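Porin (Acinetobacter baumannii AB307-0294, PDB 5DL7) forms an outer-membrane beta-barrel channel of the OprD family that probably lets small solutes, possibly including vanillate, diffuse across the outer membrane. Local coordinates at residues Asn29-Arg34 / Ala45-Ala50; Ala74-Asn79 / Asp103-Lys108; Gln144-Ile149 / Pro294-Thr299; Ser313-Lys318 / Asp352-Gln357. One frame throughout, in Å; residues are numbered along the deposited sequence.

Contact 1: residues Asn29-Arg34 / Ala45-Ala50; sequences NFYFDR and AARDWA. With C8E ((hydroxyethyloxy)tri(ethyloxy)octane), chain K.
Phe30, Phe32 and Arg34 make hydrogen-bonded antiparallel pairs with Ala50, Asp48 and Ala46, in the first hairpin of the beta-barrel (strands 22-36 and 46-58). The strand axes approach to 4.7 Å and run at 169°; the bond from Phe30 N to Ala50 O measures 2.9 Å. On the face bearing Tyr31, Asp33, Arg47 and Trp49, which also carries a detergent molecule, Asp33 and Arg47 lie side by side. Arg47 holds one oxygen side-on with two nitrogens: Arg47 NE lies 2.9 Å and Arg47 NH2 3.0 Å from Asp33 OD1. Both come from the same side of the carboxylate plane and above it, while OD1 lies in the guanidinium plane. A bend at chi3 (-68°) turns the guanidinium back to this oxygen, and Tyr88 adds a cation-pi contact to Arg47. Tyr31 presents its edge to the Trp49 indole in an offset T-shaped pair, planes 84° apart. Detergent C8E covers one indole face, its O15 over the ring centre. On the other face of the hairpin Asp48 is held by Arg102 and Ser91. Asn29 OD1 receives two bonds, one from the detergent O21 and one from Trp49 NE1 at 2.8 Å, the oxygen close to the indole plane.

Contact 2: residues Ala74-Asn79 / Asp103-Lys108; sequences AMAGFN and DDYYGK. With CA (calcium ion), chain C; CA (calcium ion), chain E.
With CG of Asn79 anti to the backbone N (chi1 174°) and CG of Asp104 anti to its carbonyl carbon (chi1 -65°), amide and carboxylate extend side by side in the same direction. Asn79 ND2 donates to Asp104 OD1 at 2.7 Å; the bond is nearly straight, OD1 lies in the amide plane, and the N-H comes to the anti side of the carboxylate, somewhat tilted from its plane. Asp104 OD1 also binds a calcium ion at 2.6 Å. OD2 of Asp104 binds the same ion, and two waters and the carbonyl of Arg102 are further ligands. Asn79, its own amide placed by Gly82 O and Met81 N, is a second-shell residue that, with the two-oxygen grip on calcium, limits rotation of the carboxylate. Asp103 takes no part in this bond and chelates a different calcium ion through both oxygens, together with Asn97 and a water. The two sites stand where the long loop between strands 66-79 and 105-117 re-enters the antiparallel wall of the beta-barrel. Here the backbones pair through Met75 with Lys108 and Gly77 with Tyr106. Tyr105 sends its ring edge against the face of Phe78, CD1 lying 3.6 Å from Phe78 CE2, planes at 60°. Beside Gly77, which has no side chain, lies the Tyr106 ring, its CD1 4.0 Å from Gly77 O. On that same face, the methyl CE of Met75 packs 3.9 Å from CG of Lys108, whose ammonium is held by the carbonyls of Ser174 and Arg172.

Contact 3: residues Gln144-Ile149 / Pro294-Thr299; sequences QTYRGI and PFLSGT. With C8E ((hydroxyethyloxy)tri(ethyloxy)octane), chain J.
Inside the barrel, the loop after strand 278-288 folds inward to meet the wall beside strand 145-147, and Tyr146 and Gln144 reach out to receive it. Tyr146 brings its hydroxyl against the side of Leu296: OH lies 3.5 Å from Leu296 CB and equally close to CD1, while the ring stands obliquely to that methyl. Ile134 touches both side chains. The same hydroxyl shares a water with Ser297, the water being 3.2 Å from Tyr146 OH and 2.8 Å from Ser297 OG, so a polar bridge runs beside the apolar contact. Gln144 reaches the loop backbone with an extended chain, CG anti to the backbone N (chi1 -172°). Its NE2 makes a weak, bent bond to Ser297 O at 2.8 Å (122° at the hydrogen). The stronger partner of that NE2 is Gln171 OE1, and OE1 of Gln144 accepts from Ser137 N, so both ends of the buried amide are fixed by the protein around it. The Thr299 side chain crosses that of Gln144 at about a right angle, CB 3.7 Å from Gln144 OE1, and its hydroxyl bonds to Phe135 O. Gly298, at positive phi (78°), lets the loop turn beside the Gln144 amide. At the other end of segment 144-149, detergent C8E packs on Arg147 and Gly148. Inward-folded loops held against the wall are typical of porins, where they constrict the channel; this loop is consistent with that role.

Contact 4: residues Ser313-Lys318 / Asp352-Gln357; sequences SNKDEK and DIDLLQ
Lys315 NZ bridges two carboxylates: it lies 2.9 Å from Asp354 OD2 across the contact and at the same distance from Asp316 OD2 in its own turn. Both oxygens are met from above their carboxylate planes, and the ammonium between them would offset the repulsion of the two acids, whose OD2 atoms are 4.2 Å apart. A second salt bridge joins Lys318 NZ to Asp352 OD2 at 2.7 Å; a twist at chi4 (82°) swings the ammonium round to the anti side of that oxygen. One water donates to both Asp316 OD2 and Asp352 O. Asp354 N binds Lys315 O at 3.0 Å. These links join the type II turn 314-317, just before strand 318-327 of the beta-barrel, to strand 341-353 at Asp352 and Ile353, which form a G1 beta bulge with Phe363. Beyond the bulge Asp354 OD1 accepts from Leu356 N, an Asx turn. Glu317 N to Asn314 O closes the type II turn, and Glu317 OE1 reinforces it by accepting from Asn314 N and ND2. Ile353 packs alongside Glu317, its CG1 3.5 Å from Glu317 CD, while its other branch, CG2, touches Asn314 CB. Farther along, Leu356 CD2 rests against the aliphatic part of Lys315, 3.5 Å from CD.

Contacts 1 and 2 are neighbours in the barrel wall, their centres about 15 Å apart: strands 46-58 and 66-79 follow each other in the chain, and Ala50 CB meets Phe78 O at 3.4 Å. Arg102 ties them further, gripping Asp48 of contact 1 while its carbonyl binds the same calcium ion as Asp104 of contact 2. Contact 3 comes within about 5 Å (nearest atoms) of contact 2 without touching it. The loop between strands 278-288 and 318-327 supplies segments to both contact 3 and contact 4, nearest atoms about 5 Å apart, centres about 24 Å apart. Contacts 2 and 4 are far apart, about 37 Å between centres.

Contact 1: residues Asn29-Arg34 / Ala45-Ala50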
# COMPACT_ATOMS: atom_id res chain seq x y z
N ASN A 29 12.60 -12.23 4.14
CA ASN A 29 12.08 -13.16 5.10
C ASN A 29 11.02 -12.33 5.90
O ASN A 29 11.36 -11.21 6.30
CB ASN A 29 13.17 -13.54 6.01
CG ASN A 29 12.75 -14.65 6.94
OD1 ASN A 29 12.08 -14.43 7.89
ND2 ASN A 29 13.04 -15.85 6.59
N PHE A 30 9.80 -12.80 5.92
CA PHE A 30 8.62 -12.04 6.46
C PHE A 30 7.85 -12.98 7.42
O PHE A 30 7.35 -13.99 7.01
CB PHE A 30 7.83 -11.65 5.29
CG PHE A 30 6.82 -10.54 5.51
CD1 PHE A 30 6.09 -10.35 6.72
CD2 PHE A 30 6.44 -9.71 4.41
CE1 PHE A 30 5.17 -9.31 6.92
CE2 PHE A 30 5.52 -8.64 4.60
CZ PHE A 30 4.89 -8.44 5.84
N TYR A 31 7.73 -12.58 8.66
CA TYR A 31 6.82 -13.26 9.59
C TYR A 31 5.66 -12.32 9.91
O TYR A 31 5.91 -11.11 10.16
CB TYR A 31 7.59 -13.47 10.92
CG TYR A 31 6.74 -14.07 12.02
CD1 TYR A 31 6.17 -15.35 11.85
CD2 TYR A 31 6.38 -13.35 13.15
CE1 TYR A 31 5.38 -15.92 12.85
CE2 TYR A 31 5.56 -13.90 14.14
CZ TYR A 31 5.09 -15.21 13.97
OH TYR A 31 4.29 -15.76 14.93
N PHE A 32 4.45 -12.85 9.85
CA PHE A 32 3.22 -12.04 10.02
C PHE A 32 2.37 -12.77 11.04
O PHE A 32 2.14 -13.95 10.90
CB PHE A 32 2.46 -11.97 8.70
CG PHE A 32 1.16 -11.19 8.74
CD1 PHE A 32 -0.00 -11.76 9.28
CD2 PHE A 32 1.08 -9.89 8.23
CE1 PHE A 32 -1.19 -11.07 9.34
CE2 PHE A 32 -0.13 -9.17 8.27
CZ PHE A 32 -1.24 -9.76 8.85
N ASP A 33 2.01 -12.06 12.09
CA ASP A 33 1.12 -12.70 13.13
C ASP A 33 0.10 -11.65 13.51
O ASP A 33 0.44 -10.76 14.32
CB ASP A 33 1.98 -13.01 14.32
CG ASP A 33 1.12 -13.58 15.57
OD1 ASP A 33 0.13 -14.32 15.25
OD2 ASP A 33 1.48 -13.25 16.79
N ARG A 34 -1.16 -11.83 13.15
CA ARG A 34 -2.21 -10.94 13.63
C ARG A 34 -3.02 -11.87 14.65
O ARG A 34 -3.80 -12.70 14.29
CB ARG A 34 -3.06 -10.48 12.50
CG ARG A 34 -4.28 -9.64 12.88
CD ARG A 34 -5.12 -9.17 11.77
NE ARG A 34 -4.37 -8.14 10.98
CZ ARG A 34 -4.56 -7.83 9.73
NH1 ARG A 34 -5.58 -8.28 9.04
NH2 ARG A 34 -3.91 -6.79 9.17
N ALA A 45 -5.49 -16.74 15.25
CA ALA A 45 -4.59 -15.72 14.67
C ALA A 45 -4.54 -15.94 13.17
O ALA A 45 -4.93 -17.04 12.70
CB ALA A 45 -3.18 -15.85 15.26
N ALA A 46 -4.23 -14.87 12.42
CA ALA A 46 -3.80 -14.95 11.01
C ALA A 46 -2.29 -14.98 11.06
O ALA A 46 -1.67 -14.05 11.68
CB ALA A 46 -4.25 -13.78 10.19
N ARG A 47 -1.63 -15.97 10.44
CA ARG A 47 -0.19 -16.11 10.70
C ARG A 47 0.45 -16.84 9.54
O ARG A 47 -0.16 -17.75 9.00
CB ARG A 47 0.09 -16.97 11.93
CG ARG A 47 1.49 -17.05 12.49
CD ARG A 47 1.56 -17.86 13.81
NE ARG A 47 0.89 -17.12 14.82
CZ ARG A 47 0.67 -17.51 16.12
NH1 ARG A 47 0.97 -18.72 16.48
NH2 ARG A 47 0.03 -16.74 16.96
N ASP A 48 1.67 -16.42 9.21
CA ASP A 48 2.49 -17.20 8.24
C ASP A 48 3.94 -16.72 8.41
O ASP A 48 4.25 -15.68 8.96
CB ASP A 48 2.09 -16.98 6.77
CG ASP A 48 0.95 -17.78 6.28
OD1 ASP A 48 0.96 -19.03 6.28
OD2 ASP A 48 -0.13 -17.12 5.82
N TRP A 49 4.85 -17.59 7.93
CA TRP A 49 6.24 -17.26 7.94
C TRP A 49 6.77 -17.72 6.55
O TRP A 49 6.64 -18.89 6.16
CB TRP A 49 6.98 -17.95 9.00
CG TRP A 49 8.41 -17.52 9.16
CD1 TRP A 49 9.02 -16.36 8.70
CD2 TRP A 49 9.46 -18.30 9.75
NE1 TRP A 49 10.34 -16.36 9.02
CE2 TRP A 49 10.65 -17.57 9.60
CE3 TRP A 49 9.51 -19.60 10.32
CZ2 TRP A 49 11.89 -18.01 10.11
CZ3 TRP A 49 10.71 -20.10 10.71
CH2 TRP A 49 11.91 -19.33 10.60
N ALA A 50 7.25 -16.73 5.78
CA ALA A 50 7.63 -16.99 4.41
C ALA A 50 8.89 -16.31 3.98
O ALA A 50 9.36 -15.36 4.57
CB ALA A 50 6.52 -16.52 3.42
O12 C8E K . 6.75 -19.58 13.84
C13 C8E K . 8.10 -19.30 13.59
C14 C8E K . 8.31 -17.80 13.47
O15 C8E K . 9.70 -17.45 13.46
C16 C8E K . 9.98 -16.04 13.61
C17 C8E K . 11.11 -15.80 12.64
O18 C8E K . 11.66 -14.49 12.66
C19 C8E K . 12.00 -14.05 11.33
C20 C8E K . 12.26 -12.55 11.20
O21 C8E K . 11.79 -12.04 9.89

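Contact 2: residues Ala74-Asn79 / Asp103-Lys108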
# COMPACT_ATOMS: atom_id res chain seq x y z
N ALA A 74 10.43 -10.99 -11.48
CA ALA A 74 10.36 -12.46 -11.22
C ALA A 74 10.33 -12.67 -9.71
O ALA A 74 11.14 -12.07 -8.99
CB ALA A 74 11.49 -13.12 -11.84
N MET A 75 9.43 -13.57 -9.21
CA MET A 75 9.05 -13.77 -7.76
C MET A 75 9.01 -15.23 -7.48
O MET A 75 8.49 -15.98 -8.30
CB MET A 75 7.78 -13.15 -7.47
CG MET A 75 7.74 -11.64 -7.66
SD MET A 75 6.19 -10.87 -7.93
CE MET A 75 6.03 -11.20 -9.76
N ALA A 76 9.74 -15.70 -6.45
CA ALA A 76 9.65 -17.08 -5.98
C ALA A 76 9.50 -17.01 -4.45
O ALA A 76 10.40 -16.50 -3.81
CB ALA A 76 10.82 -17.84 -6.41
N GLY A 77 8.46 -17.63 -3.90
CA GLY A 77 8.12 -17.61 -2.50
C GLY A 77 7.91 -18.98 -1.86
O GLY A 77 7.52 -19.90 -2.57
N PHE A 78 8.29 -19.10 -0.60
CA PHE A 78 8.32 -20.37 0.14
C PHE A 78 7.75 -20.29 1.48
O PHE A 78 8.09 -19.34 2.21
CB PHE A 78 9.80 -20.80 0.35
CG PHE A 78 10.59 -20.87 -0.91
CD1 PHE A 78 11.08 -19.69 -1.54
CD2 PHE A 78 10.73 -22.05 -1.52
CE1 PHE A 78 11.74 -19.72 -2.79
CE2 PHE A 78 11.50 -22.12 -2.70
CZ PHE A 78 11.95 -20.93 -3.35
N ASN A 79 7.03 -21.33 1.90
CA ASN A 79 6.44 -21.36 3.19
C ASN A 79 7.56 -21.92 4.14
O ASN A 79 8.12 -22.94 3.88
CB ASN A 79 5.28 -22.37 3.12
CG ASN A 79 4.65 -22.62 4.44
OD1 ASN A 79 4.80 -21.89 5.43
ND2 ASN A 79 3.93 -23.71 4.48
N ASP A 103 -0.31 -23.33 -0.06
CA ASP A 103 0.68 -23.76 -0.97
C ASP A 103 2.10 -23.45 -0.43
O ASP A 103 2.30 -22.33 -0.03
CB ASP A 103 0.46 -23.05 -2.27
CG ASP A 103 -0.87 -23.52 -3.03
OD1 ASP A 103 -1.29 -24.71 -2.77
OD2 ASP A 103 -1.40 -22.73 -3.80
N ASP A 104 3.00 -24.36 -0.58
CA ASP A 104 4.31 -24.29 0.06
C ASP A 104 5.36 -23.53 -0.77
O ASP A 104 6.42 -23.13 -0.20
CB ASP A 104 4.77 -25.61 0.46
CG ASP A 104 3.87 -26.20 1.54
OD1 ASP A 104 3.36 -25.49 2.48
OD2 ASP A 104 3.52 -27.36 1.41
N TYR A 105 5.04 -23.31 -2.05
CA TYR A 105 5.89 -22.72 -3.01
C TYR A 105 5.00 -21.99 -3.98
O TYR A 105 3.91 -22.50 -4.24
CB TYR A 105 6.83 -23.63 -3.68
CG TYR A 105 7.37 -22.95 -4.78
CD1 TYR A 105 8.45 -22.10 -4.60
CD2 TYR A 105 6.82 -23.08 -6.07
CE1 TYR A 105 9.04 -21.35 -5.65
CE2 TYR A 105 7.32 -22.27 -7.13
CZ TYR A 105 8.41 -21.41 -6.95
OH TYR A 105 9.11 -20.78 -7.99
N TYR A 106 5.35 -20.74 -4.35
CA TYR A 106 4.68 -20.12 -5.45
C TYR A 106 5.60 -19.22 -6.17
O TYR A 106 6.43 -18.46 -5.51
CB TYR A 106 3.42 -19.40 -5.10
CG TYR A 106 3.44 -18.08 -4.23
CD1 TYR A 106 4.01 -18.05 -2.95
CD2 TYR A 106 2.75 -16.92 -4.66
CE1 TYR A 106 3.92 -16.84 -2.14
CE2 TYR A 106 2.64 -15.71 -3.87
CZ TYR A 106 3.29 -15.75 -2.56
OH TYR A 106 3.10 -14.65 -1.80
N GLY A 107 5.43 -19.18 -7.49
CA GLY A 107 6.36 -18.47 -8.36
C GLY A 107 5.60 -17.70 -9.43
O GLY A 107 4.50 -18.14 -9.75
N LYS A 108 6.11 -16.54 -9.97
CA LYS A 108 5.35 -15.81 -10.96
C LYS A 108 6.24 -14.77 -11.62
O LYS A 108 7.34 -14.40 -11.04
CB LYS A 108 4.09 -15.12 -10.49
CG LYS A 108 4.20 -14.52 -9.08
CD LYS A 108 3.04 -13.75 -8.64
CE LYS A 108 3.09 -13.44 -7.18
NZ LYS A 108 1.94 -12.67 -6.70
CA CA C . -3.35 -24.31 -4.41
CA CA E . 1.12 -26.90 2.58
O HOH W 1 -4.17 -22.13 -4.60
O HOH W 2 0.07 -27.87 0.92
O HOH W 3 1.08 -25.72 4.84

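Contact 3: residues Gln144-Ile149 / Pro294-Thr299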
# COMPACT_ATOMS: atom_id res chain seq x y z
N GLN A 144 1.46 -6.65 -5.63
CA GLN A 144 0.31 -6.69 -6.56
C GLN A 144 0.71 -6.17 -7.90
O GLN A 144 1.44 -5.16 -8.00
CB GLN A 144 -0.79 -5.93 -5.91
CG GLN A 144 -2.09 -6.00 -6.57
CD GLN A 144 -3.03 -4.95 -5.92
OE1 GLN A 144 -2.58 -3.82 -5.60
NE2 GLN A 144 -4.27 -5.25 -5.84
N THR A 145 0.26 -6.86 -8.98
CA THR A 145 0.52 -6.36 -10.28
C THR A 145 -0.79 -6.31 -11.11
O THR A 145 -1.74 -6.97 -10.81
CB THR A 145 1.64 -7.05 -11.11
OG1 THR A 145 1.28 -8.37 -11.49
CG2 THR A 145 3.01 -7.08 -10.31
N TYR A 146 -0.73 -5.52 -12.16
CA TYR A 146 -1.90 -5.39 -13.12
C TYR A 146 -1.41 -5.59 -14.53
O TYR A 146 -0.24 -5.36 -14.82
CB TYR A 146 -2.54 -3.98 -12.98
CG TYR A 146 -3.30 -3.81 -11.77
CD1 TYR A 146 -2.73 -3.40 -10.59
CD2 TYR A 146 -4.67 -3.98 -11.76
CE1 TYR A 146 -3.43 -3.25 -9.41
CE2 TYR A 146 -5.42 -3.78 -10.63
CZ TYR A 146 -4.79 -3.39 -9.39
OH TYR A 146 -5.61 -3.19 -8.32
N ARG A 147 -2.29 -6.02 -15.45
CA ARG A 147 -1.96 -6.19 -16.82
C ARG A 147 -2.70 -5.23 -17.66
O ARG A 147 -3.86 -5.05 -17.42
CB ARG A 147 -2.39 -7.63 -17.30
CG ARG A 147 -1.29 -8.26 -17.92
CD ARG A 147 -1.59 -9.79 -18.15
NE ARG A 147 -0.50 -10.60 -17.58
CZ ARG A 147 -0.53 -11.94 -17.69
NH1 ARG A 147 -1.67 -12.51 -18.13
NH2 ARG A 147 0.48 -12.66 -17.26
N GLY A 148 -1.97 -4.50 -18.48
CA GLY A 148 -2.58 -3.48 -19.38
C GLY A 148 -1.55 -2.61 -20.01
O GLY A 148 -0.44 -3.07 -20.41
N ILE A 149 -1.90 -1.31 -20.09
CA ILE A 149 -1.09 -0.29 -20.77
C ILE A 149 -0.99 0.89 -19.78
O ILE A 149 -1.87 1.26 -18.99
CB ILE A 149 -1.82 0.17 -22.00
CG1 ILE A 149 -1.87 -1.02 -22.99
CG2 ILE A 149 -1.07 1.31 -22.62
CD1 ILE A 149 -3.10 -0.81 -23.89
N PRO A 294 -14.54 3.54 -1.48
CA PRO A 294 -14.11 2.39 -2.33
C PRO A 294 -12.72 2.53 -2.85
O PRO A 294 -12.20 3.62 -3.06
CB PRO A 294 -15.07 2.39 -3.55
CG PRO A 294 -15.30 3.92 -3.73
CD PRO A 294 -15.25 4.53 -2.34
N PHE A 295 -12.10 1.35 -3.12
CA PHE A 295 -10.78 1.27 -3.76
C PHE A 295 -10.58 -0.14 -4.32
O PHE A 295 -11.41 -1.00 -3.97
CB PHE A 295 -9.63 1.74 -2.81
CG PHE A 295 -9.70 1.17 -1.40
CD1 PHE A 295 -9.05 -0.05 -1.13
CD2 PHE A 295 -10.34 1.88 -0.36
CE1 PHE A 295 -9.10 -0.57 0.12
CE2 PHE A 295 -10.46 1.36 0.88
CZ PHE A 295 -9.86 0.09 1.13
N LEU A 296 -9.56 -0.33 -5.06
CA LEU A 296 -9.36 -1.64 -5.74
C LEU A 296 -9.14 -2.75 -4.76
O LEU A 296 -8.57 -2.58 -3.68
CB LEU A 296 -8.27 -1.50 -6.81
CG LEU A 296 -8.69 -0.66 -7.97
CD1 LEU A 296 -7.46 -0.25 -8.80
CD2 LEU A 296 -9.61 -1.37 -8.95
N SER A 297 -9.50 -3.94 -5.19
CA SER A 297 -9.27 -5.17 -4.40
C SER A 297 -7.78 -5.38 -4.15
O SER A 297 -6.89 -5.07 -5.01
CB SER A 297 -9.88 -6.39 -5.15
OG SER A 297 -9.24 -6.57 -6.43
N GLY A 298 -7.52 -6.13 -3.08
CA GLY A 298 -6.18 -6.68 -2.79
C GLY A 298 -5.13 -5.75 -2.20
O GLY A 298 -3.90 -6.03 -2.21
N THR A 299 -5.63 -4.58 -1.76
CA THR A 299 -4.70 -3.49 -1.37
C THR A 299 -5.31 -2.69 -0.14
O THR A 299 -6.40 -3.02 0.28
CB THR A 299 -4.31 -2.59 -2.56
OG1 THR A 299 -3.06 -1.79 -2.20
CG2 THR A 299 -5.40 -1.84 -2.99
C10 C8E J . -4.70 -4.37 -22.61
C11 C8E J . -3.94 -5.65 -22.17
O12 C8E J . -2.67 -5.76 -22.85
C13 C8E J . -1.52 -6.38 -22.16
C14 C8E J . -1.47 -7.92 -21.93
O15 C8E J . -0.12 -8.20 -21.45
C16 C8E J . 0.46 -9.48 -21.19
C17 C8E J . 1.95 -9.46 -20.75
O18 C8E J . 2.46 -8.83 -21.92
C19 C8E J . 3.83 -8.56 -21.94
C20 C8E J . 3.92 -7.80 -23.28
O21 C8E J . 5.29 -7.75 -23.62
O HOH W 4 -8.28 -5.01 -8.56

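Contact 4: residues Ser313-Lys318 / Asp352-Gln357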
# COMPACT_ATOMS: atom_id res chain seq x y z
N SER A 313 -11.29 3.66 7.13
CA SER A 313 -11.94 4.31 5.99
C SER A 313 -13.46 4.06 5.93
O SER A 313 -14.05 4.12 4.80
CB SER A 313 -11.21 3.95 4.65
OG SER A 313 -9.78 4.34 4.74
N ASN A 314 -14.08 3.77 7.07
CA ASN A 314 -15.51 3.45 7.11
C ASN A 314 -16.36 4.66 6.89
O ASN A 314 -15.91 5.84 7.11
CB ASN A 314 -15.79 2.84 8.46
CG ASN A 314 -15.11 1.50 8.60
OD1 ASN A 314 -15.50 0.53 7.93
ND2 ASN A 314 -14.02 1.40 9.37
N LYS A 315 -17.62 4.41 6.54
CA LYS A 315 -18.68 5.42 6.43
C LYS A 315 -18.71 6.28 7.75
O LYS A 315 -18.76 5.76 8.88
CB LYS A 315 -20.02 4.78 6.16
CG LYS A 315 -21.08 5.86 5.93
CD LYS A 315 -22.46 5.71 6.24
CE LYS A 315 -23.40 6.87 6.03
NZ LYS A 315 -23.78 7.52 7.21
N ASP A 316 -18.62 7.57 7.57
CA ASP A 316 -18.66 8.61 8.60
C ASP A 316 -17.55 8.65 9.59
O ASP A 316 -17.57 9.46 10.53
CB ASP A 316 -19.96 8.59 9.31
CG ASP A 316 -21.14 9.12 8.36
OD1 ASP A 316 -21.00 9.70 7.30
OD2 ASP A 316 -22.18 9.11 8.99
N GLU A 317 -16.51 7.83 9.36
CA GLU A 317 -15.47 7.70 10.40
C GLU A 317 -14.61 8.97 10.44
O GLU A 317 -14.10 9.38 9.39
CB GLU A 317 -14.63 6.54 10.04
CG GLU A 317 -13.55 6.18 11.03
CD GLU A 317 -12.96 4.81 10.98
OE1 GLU A 317 -13.22 4.05 10.02
OE2 GLU A 317 -12.18 4.47 11.97
N LYS A 318 -14.47 9.47 11.65
CA LYS A 318 -13.53 10.56 11.97
C LYS A 318 -12.36 9.96 12.63
O LYS A 318 -12.50 9.19 13.61
CB LYS A 318 -14.19 11.57 12.92
CG LYS A 318 -15.30 12.35 12.25
CD LYS A 318 -15.81 13.27 13.39
CE LYS A 318 -16.92 14.12 12.90
NZ LYS A 318 -18.12 13.22 12.99
N ASP A 352 -17.39 7.42 15.33
CA ASP A 352 -18.56 7.73 14.51
C ASP A 352 -18.67 6.77 13.34
O ASP A 352 -19.43 7.13 12.40
CB ASP A 352 -18.66 9.21 14.07
CG ASP A 352 -18.67 10.25 15.22
OD1 ASP A 352 -19.11 9.86 16.35
OD2 ASP A 352 -18.22 11.49 15.02
N ILE A 353 -18.17 5.58 13.44
CA ILE A 353 -18.25 4.52 12.37
C ILE A 353 -19.68 4.04 12.24
O ILE A 353 -20.30 3.56 13.21
CB ILE A 353 -17.34 3.44 12.63
CG1 ILE A 353 -15.86 3.88 12.64
CG2 ILE A 353 -17.57 2.24 11.66
CD1 ILE A 353 -15.01 2.82 13.26
N ASP A 354 -20.17 4.21 10.98
CA ASP A 354 -21.52 3.77 10.64
C ASP A 354 -21.42 2.54 9.74
O ASP A 354 -21.00 2.64 8.60
CB ASP A 354 -22.30 4.91 9.95
CG ASP A 354 -23.77 4.59 9.69
OD1 ASP A 354 -24.19 3.43 9.75
OD2 ASP A 354 -24.44 5.57 9.19
N LEU A 355 -21.89 1.41 10.24
CA LEU A 355 -21.86 0.12 9.56
C LEU A 355 -23.24 -0.20 8.90
O LEU A 355 -23.53 -1.39 8.62
CB LEU A 355 -21.33 -1.01 10.41
CG LEU A 355 -19.90 -0.74 10.87
CD1 LEU A 355 -19.52 -1.86 11.79
CD2 LEU A 355 -18.93 -0.62 9.74
N LEU A 356 -24.06 0.82 8.85
CA LEU A 356 -25.28 0.88 7.94
C LEU A 356 -26.46 0.09 8.47
O LEU A 356 -27.63 0.50 8.27
CB LEU A 356 -25.04 0.42 6.47
CG LEU A 356 -23.90 1.10 5.71
CD1 LEU A 356 -23.74 0.40 4.32
CD2 LEU A 356 -24.06 2.60 5.83
N GLN A 357 -26.28 -1.13 8.99
CA GLN A 357 -27.28 -2.07 9.38
C GLN A 357 -27.65 -2.03 10.88
O GLN A 357 -28.34 -2.94 11.35
CB GLN A 357 -26.79 -3.54 8.86
CG GLN A 357 -27.90 -4.42 8.52
CD GLN A 357 -27.56 -5.63 7.64
OE1 GLN A 357 -26.97 -5.29 6.54
NE2 GLN A 357 -27.81 -6.97 7.98
O HOH W 5 -21.87 8.65 12.04